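Local atomic coordinates of ancylostoma secreted protein 1 (Necator americanus, PDB entry 3NT8), a protein that is a secreted hookworm protein built of two CAP domains and is probably associated with the transition of infective larvae to parasitism. Residues A[338-349]-A[392-401]. Residues are numbered along the deposited sequence; the frame is centred on the assembly and turned at random.
Sequences VGPSNVLTTALW and NYMGHVIYTM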
loop_
_atom_site.group_PDB
_atom_site.type_symbol
_atom_site.label_atom_id
_atom_site.label_comp_id
_atom_site.label_asym_id
_atom_site.label_seq_id
_atom_site.Cartn_x
_atom_site.Cartn_y
_atom_site.Cartn_z
ATOM N N VAL A 338 15.074 -2.288 16.946
ATOM C CA VAL A 338 14.837 -2.637 18.348
ATOM C C VAL A 338 16.134 -3.133 19.042
ATOM O O VAL A 338 16.465 -2.685 20.143
ATOM C CB VAL A 338 13.749 -3.706 18.491
ATOM C CG1 VAL A 338 13.728 -4.248 19.911
ATOM C CG2 VAL A 338 12.345 -3.104 18.134
ATOM N N GLY A 339 16.830 -4.076 18.414
ATOM C CA GLY A 339 18.068 -4.635 18.962
ATOM C C GLY A 339 17.829 -6.056 19.503
ATOM O O GLY A 339 16.696 -6.473 19.581
ATOM N N PRO A 340 18.901 -6.797 19.842
ATOM C CA PRO A 340 18.838 -8.186 20.237
ATOM C C PRO A 340 18.222 -8.415 21.629
ATOM O O PRO A 340 17.758 -9.510 21.902
ATOM C CB PRO A 340 20.346 -8.617 20.222
ATOM C CG PRO A 340 21.090 -7.338 20.385
ATOM C CD PRO A 340 20.297 -6.374 19.608
ATOM N N SER A 341 18.240 -7.432 22.521
ATOM C CA SER A 341 17.571 -7.616 23.846
ATOM C C SER A 341 16.048 -7.661 23.635
ATOM O O SER A 341 15.303 -8.223 24.477
ATOM C CB SER A 341 17.896 -6.468 24.857
ATOM O OG SER A 341 17.347 -5.213 24.464
ATOM N N ASN A 342 15.574 -7.110 22.512
ATOM C CA ASN A 342 14.125 -7.097 22.243
ATOM C C ASN A 342 13.249 -6.339 23.256
ATOM O O ASN A 342 12.041 -6.514 23.306
ATOM C CB ASN A 342 13.630 -8.516 22.036
ATOM C CG ASN A 342 12.438 -8.602 21.117
ATOM O OD1 ASN A 342 12.279 -7.807 20.203
ATOM N ND2 ASN A 342 11.589 -9.572 21.370
ATOM N N VAL A 343 13.846 -5.463 24.051
ATOM C CA VAL A 343 13.110 -4.763 25.088
ATOM C C VAL A 343 12.628 -3.379 24.582
ATOM O O VAL A 343 13.408 -2.598 24.015
ATOM C CB VAL A 343 13.969 -4.540 26.357
ATOM C CG1 VAL A 343 13.099 -3.928 27.471
ATOM C CG2 VAL A 343 14.603 -5.845 26.857
ATOM N N LEU A 344 11.369 -3.063 24.852
ATOM C CA LEU A 344 10.849 -1.770 24.578
ATOM C C LEU A 344 11.211 -0.792 25.689
ATOM O O LEU A 344 10.514 -0.741 26.733
ATOM C CB LEU A 344 9.318 -1.834 24.341
ATOM C CG LEU A 344 8.604 -0.506 24.102
ATOM C CD1 LEU A 344 9.025 0.162 22.780
ATOM C CD2 LEU A 344 7.094 -0.631 24.112
ATOM N N THR A 345 12.292 -0.035 25.454
ATOM C CA THR A 345 12.845 0.885 26.434
ATOM C C THR A 345 12.488 2.337 26.133
ATOM O O THR A 345 12.102 2.697 24.994
ATOM C CB THR A 345 14.386 0.779 26.642
ATOM O OG1 THR A 345 15.062 1.243 25.476
ATOM C CG2 THR A 345 14.799 -0.627 26.943
ATOM N N THR A 346 12.555 3.162 27.182
ATOM C CA THR A 346 12.302 4.585 27.051
ATOM C C THR A 346 13.433 5.195 26.217
ATOM O O THR A 346 13.187 6.133 25.475
ATOM C CB THR A 346 12.074 5.317 28.456
ATOM O OG1 THR A 346 13.259 5.267 29.247
ATOM C CG2 THR A 346 10.973 4.627 29.242
ATOM N N ALA A 347 14.645 4.624 26.301
ATOM C CA ALA A 347 15.787 5.035 25.479
ATOM C C ALA A 347 15.546 4.861 23.967
ATOM O O ALA A 347 15.898 5.775 23.179
ATOM C CB ALA A 347 17.076 4.325 25.907
ATOM N N LEU A 348 14.968 3.716 23.568
ATOM C CA LEU A 348 14.582 3.496 22.146
ATOM C C LEU A 348 13.362 4.293 21.736
ATOM O O LEU A 348 13.213 4.654 20.568
ATOM C CB LEU A 348 14.275 2.028 21.845
ATOM C CG LEU A 348 15.396 1.017 21.736
ATOM C CD1 LEU A 348 14.710 -0.310 21.726
ATOM C CD2 LEU A 348 16.226 1.153 20.492
ATOM N N TRP A 349 12.454 4.492 22.680
ATOM C CA TRP A 349 11.215 5.269 22.451
ATOM C C TRP A 349 11.549 6.742 22.155
ATOM O O TRP A 349 11.086 7.333 21.155
ATOM C CB TRP A 349 10.304 5.206 23.688
ATOM C CG TRP A 349 8.931 5.747 23.420
ATOM C CD1 TRP A 349 8.559 7.068 23.399
ATOM C CD2 TRP A 349 7.751 4.984 23.097
ATOM N NE1 TRP A 349 7.226 7.171 23.096
ATOM C CE2 TRP A 349 6.704 5.910 22.902
ATOM C CE3 TRP A 349 7.490 3.617 22.931
ATOM C CZ2 TRP A 349 5.405 5.515 22.568
ATOM C CZ3 TRP A 349 6.208 3.230 22.615
ATOM C CH2 TRP A 349 5.183 4.173 22.433
ATOM N N ASN A 392 2.996 -3.055 24.529
ATOM C CA ASN A 392 3.685 -1.797 24.731
ATOM C C ASN A 392 3.839 -1.492 26.222
ATOM O O ASN A 392 3.781 -0.320 26.672
ATOM C CB ASN A 392 3.065 -0.628 23.949
ATOM C CG ASN A 392 3.302 -0.726 22.445
ATOM O OD1 ASN A 392 3.687 -1.764 21.925
ATOM N ND2 ASN A 392 3.052 0.343 21.749
ATOM N N TYR A 393 4.095 -2.534 26.983
ATOM C CA TYR A 393 4.563 -2.347 28.333
ATOM C C TYR A 393 6.023 -1.853 28.321
ATOM O O TYR A 393 6.903 -2.577 27.856
ATOM C CB TYR A 393 4.475 -3.690 29.091
ATOM C CG TYR A 393 3.158 -4.418 29.034
ATOM C CD1 TYR A 393 1.972 -3.758 29.320
ATOM C CD2 TYR A 393 3.106 -5.807 28.782
ATOM C CE1 TYR A 393 0.778 -4.398 29.334
ATOM C CE2 TYR A 393 1.906 -6.481 28.778
ATOM C CZ TYR A 393 0.729 -5.750 29.054
ATOM O OH TYR A 393 -0.508 -6.336 29.071
ATOM N N MET A 394 6.261 -0.649 28.856
ATOM C CA MET A 394 7.594 -0.025 28.885
ATOM C C MET A 394 8.528 -0.746 29.831
ATOM O O MET A 394 8.238 -0.906 31.026
ATOM C CB MET A 394 7.549 1.462 29.268
ATOM C CG MET A 394 6.820 2.357 28.296
ATOM S SD MET A 394 7.397 2.300 26.565
ATOM C CE MET A 394 9.052 2.907 26.780
ATOM N N GLY A 395 9.652 -1.164 29.259
ATOM C CA GLY A 395 10.687 -1.896 29.966
ATOM C C GLY A 395 10.527 -3.397 29.810
ATOM O O GLY A 395 11.312 -4.168 30.398
ATOM N N HIS A 396 9.524 -3.825 29.032
ATOM C CA HIS A 396 9.254 -5.279 28.855
ATOM C C HIS A 396 9.668 -5.736 27.455
ATOM O O HIS A 396 9.681 -4.920 26.514
ATOM C CB HIS A 396 7.771 -5.534 29.028
ATOM C CG HIS A 396 7.410 -6.966 29.269
ATOM N ND1 HIS A 396 7.378 -7.902 28.256
ATOM C CD2 HIS A 396 7.006 -7.612 30.397
ATOM C CE1 HIS A 396 6.988 -9.064 28.749
ATOM N NE2 HIS A 396 6.756 -8.916 30.042
ATOM N N VAL A 397 10.061 -7.010 27.312
ATOM C CA VAL A 397 10.359 -7.554 26.008
ATOM C C VAL A 397 9.086 -7.559 25.126
ATOM O O VAL A 397 7.972 -7.708 25.619
ATOM C CB VAL A 397 10.949 -8.955 26.080
ATOM C CG1 VAL A 397 12.369 -8.961 26.770
ATOM C CG2 VAL A 397 10.012 -9.804 26.765
ATOM N N ILE A 398 9.265 -7.348 23.821
ATOM C CA ILE A 398 8.135 -7.325 22.889
ATOM C C ILE A 398 7.621 -8.766 22.754
ATOM O O ILE A 398 6.413 -9.016 22.672
ATOM C CB ILE A 398 8.521 -6.756 21.506
ATOM C CG1 ILE A 398 9.122 -5.366 21.614
ATOM C CG2 ILE A 398 7.330 -6.787 20.503
ATOM C CD1 ILE A 398 10.076 -5.069 20.446
ATOM N N TYR A 399 8.538 -9.710 22.716
ATOM C CA TYR A 399 8.156 -11.137 22.700
ATOM C C TYR A 399 9.259 -11.953 23.380
ATOM O O TYR A 399 10.463 -11.538 23.384
ATOM C CB TYR A 399 7.861 -11.647 21.287
ATOM C CG TYR A 399 8.914 -11.392 20.218
ATOM C CD1 TYR A 399 10.067 -12.193 20.134
ATOM C CD2 TYR A 399 8.728 -10.392 19.287
ATOM C CE1 TYR A 399 11.009 -11.997 19.176
ATOM C CE2 TYR A 399 9.649 -10.176 18.282
ATOM C CZ TYR A 399 10.806 -10.992 18.249
ATOM O OH TYR A 399 11.758 -10.842 17.313
ATOM N N THR A 400 8.856 -13.082 23.992
ATOM C CA THR A 400 9.793 -13.980 24.676
ATOM C C THR A 400 10.615 -14.699 23.611
ATOM O O THR A 400 10.072 -15.283 22.626
ATOM C CB THR A 400 9.056 -15.058 25.493
ATOM O OG1 THR A 400 8.208 -14.414 26.437
ATOM C CG2 THR A 400 10.089 -15.973 26.271
ATOM N N MET A 401 11.899 -14.702 23.853
ATOM C CA MET A 401 12.874 -15.144 22.924
ATOM C C MET A 401 13.283 -16.612 23.104
ATOM O O MET A 401 13.536 -17.097 24.234
ATOM C CB MET A 401 14.100 -14.182 22.996
ATOM C CG MET A 401 13.894 -12.828 22.366
ATOM S SD MET A 401 15.317 -11.768 22.615
ATOM C CE MET A 401 15.001 -11.330 24.345
#
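N342 lays its amide nitrogen over the centre of one face of the Y399 ring, ND2 standing 3.1 Å above the ring plane, with amide and ring planes 60° apart. A chi1 of -151°, roughly anti to the backbone N, swings the amide across the ring, where ND2 also gives a weak hydrogen bond to Y399 O, 3.0 Å away, while the methyl CD1 of I398 lies 3.5 Å from N342 OD1. Y399 OH in turn is hydrogen-bonded to P266 O, holding the far end of the ring. From N342 onward the backbones pair around a single bridge between V343 and V397: I398 N donates to N342 O (2.9 Å), L344 N to H396 O, and G395 N to L344 O (2.7 Å). G395, in the type II turn from Y393 to H396, has a positive phi that suits glycine. At the other end M394, bent at chi2 and chi3, brings SD to 3.8 Å from L344 CD2 and 4.5 Å from the centroid of the W349 six-membered ring, an oblique Met-aromatic contact; its CE meets T346 CG2. Three nearly straight backbone bonds thus probably fix the alignment of these two loops of the second CAP domain, the weaker side-chain contacts adding to their hold.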